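DinB-like domain-containing protein (Thermus thermophilus, PDB 2YQY) is of unknown function but folds as a four-helix bundle of the DinB superfamily with an exposed histidine triad. Local coordinates at residues Glu18-Ala23 against Tyr154-His159; Arg67-Ala72 against Leu121-Lys126. All coordinates share one frame; numbering follows the deposited sequence.

Contact 1: residues Glu18-Ala23 against Tyr154-His159; sequences EASRKA and YHEAHH
Glu156 reaches across from helix 153-165 and is held at both carboxylate oxygens by Ser20 and Arg21 of helix 10-30. The two helices are close here, with the CA atoms of Ser20 and Ala157 6.1 Å apart. The CB of Glu156 points toward helix 10-30 and lies 3.9 Å from Ser20 OG. CG is anti to the backbone N (chi1 -173°), and the chain runs on extended at chi2, which carries the acid over to the other helix. On the way Glu156 CG passes 3.6 Å from Ser20 OG. At the tip the two oxygens part company. Glu156 OE1 accepts a hydrogen bond from Ser20 OG at 2.6 Å, on its anti side and somewhat out of the carboxylate plane. Glu156 OE2 offers its syn lone pair to Arg21 NE at 2.7 Å, in a salt bridge whose N-H...O angle is 159°. Arg21 NH2 adds a weak bond to Glu156 OE2 at 3.1 Å. The arginine chain bends at chi2 and chi3, and this folds the guanidinium back so that its edge faces the acid. The guanidinium and carboxylate planes are 69° apart. All three residues are buried. Arg117 NH2 makes a separate salt bridge, to Glu156 OE1. Ser20 OG also bonds to Arg16 O in its own helix. His155, Glu156 and His159 match a HExxH pattern, but no metal is bound to its histidines here and any such role is unconfirmed. The rings of His155 and His159 both meet that of His53. This is a buried polar cluster between helices of a DinB-type four-helix bundle, behind a group of histidines.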
ATOM      1  N   GLU A  18      -3.913  -8.646   1.234  1.00 15.46           N
ATOM      2  CA  GLU A  18      -3.087  -9.761   1.687  1.00 15.30           C
ATOM      3  C   GLU A  18      -2.422 -10.525   0.536  1.00 16.37           C
ATOM      4  O   GLU A  18      -1.204 -10.798   0.622  1.00 15.82           O
ATOM      5  CB  GLU A  18      -3.870 -10.633   2.693  1.00 15.92           C
ATOM      6  CG  GLU A  18      -4.298  -9.697   3.853  1.00 16.65           C
ATOM      7  CD  GLU A  18      -4.897 -10.373   5.041  1.00 18.37           C
ATOM      8  OE1 GLU A  18      -5.875 -11.135   4.856  1.00 17.36           O
ATOM      9  OE2 GLU A  18      -4.411 -10.102   6.167  1.00 19.45           O
ATOM     10  N   ALA A  19      -3.182 -10.786  -0.538  1.00 14.98           N
ATOM     11  CA  ALA A  19      -2.710 -11.456  -1.747  1.00 15.16           C
ATOM     12  C   ALA A  19      -1.699 -10.632  -2.546  1.00 15.93           C
ATOM     13  O   ALA A  19      -0.677 -11.165  -2.990  1.00 17.57           O
ATOM     14  CB  ALA A  19      -3.924 -11.858  -2.660  1.00 13.99           C
ATOM     15  N   SER A  20      -1.981  -9.349  -2.766  1.00 16.96           N
ATOM     16  CA  SER A  20      -1.112  -8.516  -3.582  1.00 15.88           C
ATOM     17  C   SER A  20       0.234  -8.305  -2.858  1.00 16.84           C
ATOM     18  O   SER A  20       1.271  -8.179  -3.497  1.00 15.25           O
ATOM     19  CB  SER A  20      -1.802  -7.185  -3.987  1.00 16.51           C
ATOM     20  OG  SER A  20      -2.256  -6.434  -2.852  1.00 14.88           O
ATOM     21  N   ARG A  21       0.211  -8.279  -1.526  1.00 17.26           N
ATOM     22  CA  ARG A  21       1.428  -8.171  -0.749  1.00 16.96           C
ATOM     23  C   ARG A  21       2.319  -9.410  -0.866  1.00 16.21           C
ATOM     24  O   ARG A  21       3.542  -9.283  -1.045  1.00 17.30           O
ATOM     25  CB  ARG A  21       1.146  -7.791   0.714  1.00 16.80           C
ATOM     26  CG  ARG A  21       2.408  -7.684   1.603  1.00 15.15           C
ATOM     27  CD  ARG A  21       3.457  -6.686   1.023  1.00 14.46           C
ATOM     28  NE  ARG A  21       2.902  -5.347   0.799  1.00 14.49           N
ATOM     29  CZ  ARG A  21       3.075  -4.332   1.634  1.00 13.75           C
ATOM     30  NH1 ARG A  21       3.793  -4.506   2.750  1.00 13.43           N
ATOM     31  NH2 ARG A  21       2.539  -3.139   1.357  1.00 14.32           N
ATOM     32  N   LYS A  22       1.736 -10.599  -0.788  1.00 19.36           N
ATOM     33  CA  LYS A  22       2.512 -11.811  -1.063  1.00 19.26           C
ATOM     34  C   LYS A  22       3.173 -11.738  -2.464  1.00 19.61           C
ATOM     35  O   LYS A  22       4.348 -12.042  -2.623  1.00 19.24           O
ATOM     36  CB  LYS A  22       1.628 -13.057  -0.924  1.00 19.20           C
ATOM     37  CG  LYS A  22       1.024 -13.194   0.466  1.00 19.10           C
ATOM     38  CD  LYS A  22       0.001 -14.310   0.576  1.00 20.46           C
ATOM     39  CE  LYS A  22      -0.561 -14.410   1.991  1.00 19.07           C
ATOM     40  NZ  LYS A  22      -1.843 -15.163   1.997  1.00 20.33           N
ATOM     41  N   ALA A  23       2.393 -11.323  -3.465  1.00 20.46           N
ATOM     42  CA  ALA A  23       2.848 -11.218  -4.852  1.00 20.65           C
ATOM     43  C   ALA A  23       3.999 -10.194  -4.954  1.00 20.75           C
ATOM     44  O   ALA A  23       5.030 -10.458  -5.565  1.00 20.62           O
ATOM     45  CB  ALA A  23       1.669 -10.852  -5.768  1.00 20.79           C
ATOM     46  N   TYR A 154      -6.461  -1.147  -4.240  1.00 18.26           N
ATOM     47  CA  TYR A 154      -6.269  -0.750  -5.648  1.00 17.76           C
ATOM     48  C   TYR A 154      -4.855  -0.208  -5.845  1.00 16.56           C
ATOM     49  O   TYR A 154      -4.219  -0.464  -6.857  1.00 16.80           O
ATOM     50  CB  TYR A 154      -7.338   0.275  -6.079  1.00 17.35           C
ATOM     51  CG  TYR A 154      -7.197   0.763  -7.522  1.00 18.51           C
ATOM     52  CD1 TYR A 154      -6.906  -0.108  -8.559  1.00 23.91           C
ATOM     53  CD2 TYR A 154      -7.376   2.104  -7.840  1.00 22.80           C
ATOM     54  CE1 TYR A 154      -6.769   0.355  -9.884  1.00 23.50           C
ATOM     55  CE2 TYR A 154      -7.242   2.573  -9.147  1.00 22.64           C
ATOM     56  CZ  TYR A 154      -6.944   1.705 -10.152  1.00 21.16           C
ATOM     57  OH  TYR A 154      -6.822   2.180 -11.446  1.00 21.89           O
ATOM     58  N   HIS A 155      -4.375   0.546  -4.869  1.00 14.73           N
ATOM     59  CA  HIS A 155      -3.048   1.174  -4.990  1.00 16.05           C
ATOM     60  C   HIS A 155      -1.939   0.119  -5.129  1.00 16.32           C
ATOM     61  O   HIS A 155      -1.107   0.199  -6.017  1.00 16.79           O
ATOM     62  CB  HIS A 155      -2.753   2.064  -3.764  1.00 14.21           C
ATOM     63  CG  HIS A 155      -1.485   2.841  -3.891  1.00 14.20           C
ATOM     64  ND1 HIS A 155      -0.408   2.662  -3.049  1.00 14.49           N
ATOM     65  CD2 HIS A 155      -1.126   3.812  -4.757  1.00 18.21           C
ATOM     66  CE1 HIS A 155       0.566   3.480  -3.405  1.00 18.85           C
ATOM     67  NE2 HIS A 155       0.155   4.196  -4.432  1.00 18.29           N
ATOM     68  N   GLU A 156      -1.907  -0.835  -4.209  1.00 15.34           N
ATOM     69  CA  GLU A 156      -0.934  -1.901  -4.305  1.00 15.79           C
ATOM     70  C   GLU A 156      -1.126  -2.742  -5.561  1.00 16.33           C
ATOM     71  O   GLU A 156      -0.109  -3.115  -6.198  1.00 16.59           O
ATOM     72  CB  GLU A 156      -0.926  -2.796  -3.083  1.00 15.99           C
ATOM     73  CG  GLU A 156       0.235  -3.801  -3.150  1.00 15.16           C
ATOM     74  CD  GLU A 156       0.435  -4.512  -1.854  1.00 17.49           C
ATOM     75  OE1 GLU A 156      -0.482  -5.249  -1.413  1.00 16.45           O
ATOM     76  OE2 GLU A 156       1.521  -4.329  -1.267  1.00 19.23           O
ATOM     77  N   ALA A 157      -2.388  -3.016  -5.956  1.00 15.12           N
ATOM     78  CA  ALA A 157      -2.616  -3.806  -7.175  1.00 15.20           C
ATOM     79  C   ALA A 157      -2.053  -3.064  -8.403  1.00 16.48           C
ATOM     80  O   ALA A 157      -1.379  -3.630  -9.265  1.00 16.66           O
ATOM     81  CB  ALA A 157      -4.124  -4.159  -7.357  1.00 16.19           C
ATOM     82  N   HIS A 158      -2.316  -1.773  -8.456  1.00 16.67           N
ATOM     83  CA  HIS A 158      -1.844  -0.952  -9.553  1.00 16.59           C
ATOM     84  C   HIS A 158      -0.291  -0.982  -9.672  1.00 17.63           C
ATOM     85  O   HIS A 158       0.274  -1.182 -10.780  1.00 16.73           O
ATOM     86  CB  HIS A 158      -2.320   0.486  -9.366  1.00 16.67           C
ATOM     87  CG  HIS A 158      -1.674   1.431 -10.324  1.00 14.93           C
ATOM     88  ND1 HIS A 158      -2.220   1.730 -11.554  1.00 18.05           N
ATOM     89  CD2 HIS A 158      -0.493   2.092 -10.259  1.00 18.51           C
ATOM     90  CE1 HIS A 158      -1.409   2.546 -12.206  1.00 17.23           C
ATOM     91  NE2 HIS A 158      -0.347   2.772 -11.449  1.00 16.81           N
ATOM     92  N   HIS A 159       0.399  -0.810  -8.540  1.00 17.25           N
ATOM     93  CA  HIS A 159       1.884  -0.729  -8.589  1.00 17.71           C
ATOM     94  C   HIS A 159       2.518  -2.090  -8.821  1.00 17.61           C
ATOM     95  O   HIS A 159       3.488  -2.206  -9.544  1.00 18.49           O
ATOM     96  CB  HIS A 159       2.438   0.005  -7.366  1.00 15.88           C
ATOM     97  CG  HIS A 159       2.152   1.482  -7.421  1.00 16.45           C
ATOM     98  ND1 HIS A 159       2.760   2.314  -8.332  1.00 14.37           N
ATOM     99  CD2 HIS A 159       1.223   2.239  -6.790  1.00 15.93           C
ATOM    100  CE1 HIS A 159       2.253   3.531  -8.230  1.00 13.47           C
ATOM    101  NE2 HIS A 159       1.329   3.513  -7.282  1.00 14.36           N
TER

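Contact 2: residues Arg67-Ala72 against Leu121-Lys126; sequences RLRRLA and LEEVAK
Arg69 NE and NH2, on helix 47-71, each bond to a different oxygen of Glu123 on helix 106-126, a two-pronged salt bridge along one edge of the guanidinium. Arg69 NE bonds to OE1 of Glu123 at 3.2 Å, and Arg69 NH2 bonds to Glu123 OE2 at 3.0 Å. Both oxygens use their syn lone pairs, and the two planes are nearly coplanar, 25° apart. The NE partner lies near the guanidinium plane; the NH2 partner is more tilted from it. The arginine is extended as far as CD and then bends at chi3 (32°), which turns its edge to the acid. Glu123 bends at chi2 (-58°), bringing its carboxylate round to helix 47-71. Lys126 runs over one face of the guanidinium, with its CD 4.1 Å from Arg69 CZ. Nearer the two backbones, Arg69 CD packs 3.7 Å from Lys126 CB. The charged ends are less comfortable, since Arg69 NH2 and Lys126 NZ are 4.4 Å apart. A leucine in place of Arg69 would probably leave the buried Glu123 carboxylate without this charged partner. Glu123 also touches Leu65 and Arg66. Beside the bridge, Leu68 packs on Phe135 of strand 135-137 and on helix 145-149, while Val124 meets Trp10 of helix 10-30.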
ATOM      1  N   ARG A  67      -7.238   8.626  12.425  1.00 14.42           N
ATOM      2  CA  ARG A  67      -8.012   9.895  12.619  1.00 15.09           C
ATOM      3  C   ARG A  67      -9.544   9.668  12.495  1.00 15.96           C
ATOM      4  O   ARG A  67     -10.339  10.163  13.316  1.00 15.63           O
ATOM      5  CB  ARG A  67      -7.564  10.931  11.600  1.00 15.07           C
ATOM      6  CG  ARG A  67      -7.959  12.359  11.927  1.00 14.95           C
ATOM      7  CD  ARG A  67      -7.585  13.312  10.748  1.00 16.42           C
ATOM      8  NE  ARG A  67      -7.660  14.696  11.275  1.00 16.72           N
ATOM      9  CZ  ARG A  67      -8.746  15.452  11.226  1.00 16.54           C
ATOM     10  NH1 ARG A  67      -9.842  15.000  10.629  1.00 18.40           N
ATOM     11  NH2 ARG A  67      -8.743  16.670  11.763  1.00 16.48           N
ATOM     12  N   LEU A  68      -9.957   8.865  11.513  1.00 14.93           N
ATOM     13  CA  LEU A  68     -11.398   8.596  11.330  1.00 15.51           C
ATOM     14  C   LEU A  68     -12.006   7.854  12.539  1.00 14.80           C
ATOM     15  O   LEU A  68     -13.180   8.069  12.892  1.00 14.34           O
ATOM     16  CB  LEU A  68     -11.637   7.834  10.017  1.00 14.76           C
ATOM     17  CG  LEU A  68     -11.424   8.755   8.791  1.00 16.21           C
ATOM     18  CD1 LEU A  68     -11.517   7.972   7.479  1.00 13.65           C
ATOM     19  CD2 LEU A  68     -12.442   9.932   8.802  1.00 15.77           C
ATOM     20  N   ARG A  69     -11.183   7.035  13.187  1.00  4.20           N
ATOM     21  CA  ARG A  69     -11.603   6.283  14.366  1.00  4.43           C
ATOM     22  C   ARG A  69     -11.754   7.242  15.535  1.00  4.14           C
ATOM     23  O   ARG A  69     -12.739   7.174  16.269  1.00  3.50           O
ATOM     24  CB  ARG A  69     -10.598   5.178  14.679  1.00  4.78           C
ATOM     25  CG  ARG A  69     -11.060   4.225  15.723  1.00  5.26           C
ATOM     26  CD  ARG A  69     -10.017   3.157  16.105  1.00  3.57           C
ATOM     27  NE  ARG A  69      -8.583   3.536  16.031  1.00  3.71           N
ATOM     28  CZ  ARG A  69      -7.817   3.847  17.084  1.00  4.50           C
ATOM     29  NH1 ARG A  69      -8.334   3.897  18.305  1.00  2.00           N
ATOM     30  NH2 ARG A  69      -6.514   4.105  16.942  1.00  5.69           N
ATOM     31  N   ARG A  70     -10.805   8.157  15.678  1.00  4.46           N
ATOM     32  CA  ARG A  70     -10.845   9.129  16.770  1.00  5.51           C
ATOM     33  C   ARG A  70     -12.027  10.091  16.631  1.00  5.46           C
ATOM     34  O   ARG A  70     -12.685  10.386  17.616  1.00  4.87           O
ATOM     35  CB  ARG A  70      -9.504   9.851  16.905  1.00  5.60           C
ATOM     36  CG  ARG A  70      -8.387   8.887  17.332  1.00  8.00           C
ATOM     37  CD  ARG A  70      -7.012   9.516  17.203  1.00 11.22           C
ATOM     38  NE  ARG A  70      -6.348   9.496  18.498  1.00 12.92           N
ATOM     39  CZ  ARG A  70      -6.298  10.522  19.343  1.00 12.93           C
ATOM     40  NH1 ARG A  70      -5.674  10.391  20.501  1.00 12.72           N
ATOM     41  NH2 ARG A  70      -6.855  11.685  19.034  1.00 14.15           N
ATOM     42  N   LEU A  71     -12.303  10.543  15.407  1.00  6.60           N
ATOM     43  CA  LEU A  71     -13.518  11.312  15.070  1.00  7.21           C
ATOM     44  C   LEU A  71     -14.836  10.557  15.343  1.00  7.86           C
ATOM     45  O   LEU A  71     -15.862  11.179  15.647  1.00  7.62           O
ATOM     46  CB  LEU A  71     -13.478  11.765  13.600  1.00  7.10           C
ATOM     47  CG  LEU A  71     -12.391  12.747  13.114  1.00  7.55           C
ATOM     48  CD1 LEU A  71     -12.248  12.706  11.581  1.00  8.39           C
ATOM     49  CD2 LEU A  71     -12.609  14.192  13.574  1.00  7.01           C
ATOM     50  N   ALA A  72     -14.810   9.230  15.215  1.00  9.08           N
ATOM     51  CA  ALA A  72     -15.933   8.366  15.614  1.00  9.42           C
ATOM     52  C   ALA A  72     -16.078   8.382  17.142  1.00  9.27           C
ATOM     53  O   ALA A  72     -17.194   8.451  17.669  1.00  9.22           O
ATOM     54  N   LEU A 121      -2.736  -2.917   9.258  1.00 20.79           N
ATOM     55  CA  LEU A 121      -3.565  -3.999   9.687  1.00 21.10           C
ATOM     56  C   LEU A 121      -4.117  -3.759  11.118  1.00 22.12           C
ATOM     57  O   LEU A 121      -5.236  -4.193  11.445  1.00 21.25           O
ATOM     58  CB  LEU A 121      -2.803  -5.333   9.612  1.00 20.63           C
ATOM     59  CG  LEU A 121      -2.536  -5.982   8.244  1.00 21.47           C
ATOM     60  CD1 LEU A 121      -1.720  -7.280   8.395  1.00 22.13           C
ATOM     61  CD2 LEU A 121      -3.775  -6.246   7.407  1.00 21.89           C
ATOM     62  N   GLU A 122      -3.293  -3.150  11.978  1.00 22.51           N
ATOM     63  CA  GLU A 122      -3.721  -2.811  13.329  1.00 22.55           C
ATOM     64  C   GLU A 122      -4.910  -1.841  13.270  1.00 22.14           C
ATOM     65  O   GLU A 122      -5.874  -1.986  14.017  1.00 20.10           O
ATOM     66  CB  GLU A 122      -2.561  -2.229  14.168  1.00 23.34           C
ATOM     67  N   GLU A 123      -4.833  -0.853  12.381  1.00 21.17           N
ATOM     68  CA  GLU A 123      -5.906   0.133  12.271  1.00 21.15           C
ATOM     69  C   GLU A 123      -7.153  -0.457  11.591  1.00 21.81           C
ATOM     70  O   GLU A 123      -8.296  -0.087  11.910  1.00 21.33           O
ATOM     71  CB  GLU A 123      -5.419   1.387  11.521  1.00 21.13           C
ATOM     72  CG  GLU A 123      -4.608   2.361  12.422  1.00 20.58           C
ATOM     73  CD  GLU A 123      -5.400   2.843  13.645  1.00 22.71           C
ATOM     74  OE1 GLU A 123      -6.640   3.095  13.542  1.00 21.50           O
ATOM     75  OE2 GLU A 123      -4.768   2.956  14.730  1.00 22.71           O
ATOM     76  N   VAL A 124      -6.927  -1.340  10.625  1.00 22.00           N
ATOM     77  CA  VAL A 124      -8.031  -2.101  10.011  1.00 22.30           C
ATOM     78  C   VAL A 124      -8.794  -2.877  11.098  1.00 21.36           C
ATOM     79  O   VAL A 124     -10.023  -2.880  11.090  1.00 19.35           O
ATOM     80  CB  VAL A 124      -7.527  -3.054   8.887  1.00 22.31           C
ATOM     81  CG1 VAL A 124      -8.664  -3.976   8.369  1.00 24.57           C
ATOM     82  CG2 VAL A 124      -6.894  -2.267   7.768  1.00 24.10           C
ATOM     83  N   ALA A 125      -8.065  -3.529  12.006  1.00 19.39           N
ATOM     84  CA  ALA A 125      -8.676  -4.299  13.085  1.00 19.90           C
ATOM     85  C   ALA A 125      -9.514  -3.435  13.998  1.00 20.34           C
ATOM     86  O   ALA A 125     -10.484  -3.908  14.554  1.00 20.13           O
ATOM     87  CB  ALA A 125      -7.642  -5.038  13.893  1.00 19.16           C
ATOM     88  N   LYS A 126      -9.126  -2.171  14.153  1.00 20.66           N
ATOM     89  CA  LYS A 126      -9.832  -1.220  15.010  1.00 20.72           C
ATOM     90  C   LYS A 126     -10.908  -0.401  14.308  1.00 21.04           C
ATOM     91  O   LYS A 126     -11.616   0.347  14.959  1.00 20.46           O
ATOM     92  CB  LYS A 126      -8.826  -0.273  15.675  1.00 20.54           C
ATOM     93  CG  LYS A 126      -7.859  -0.980  16.607  1.00 21.27           C
ATOM     94  CD  LYS A 126      -6.751  -0.061  17.005  1.00 22.03           C
ATOM     95  CE  LYS A 126      -6.034  -0.613  18.202  1.00 21.67           C
ATOM     96  NZ  LYS A 126      -4.962   0.320  18.586  1.00 21.76           N
TER

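In the fold
Both contacts join helices of one bundle through arginine-glutamate salt bridges, but they use different pairs of helices. Contact 1 is in the core, with its centre about 7 Å from the centre of the chain. Contact 2 is partly buried at an end of the bundle, about 17 Å from that centre. In contact 1 a buried acid is shared by several donors from more than one helix. Contact 2 is a one-to-one arginine-glutamate pair at the more open end, bordered by an exposed lysine. The centres are about 21 Å apart. Helices 10-30 and 106-126 link them, as Glu18 OE2 packs 4.1 Å from Leu121 CD2.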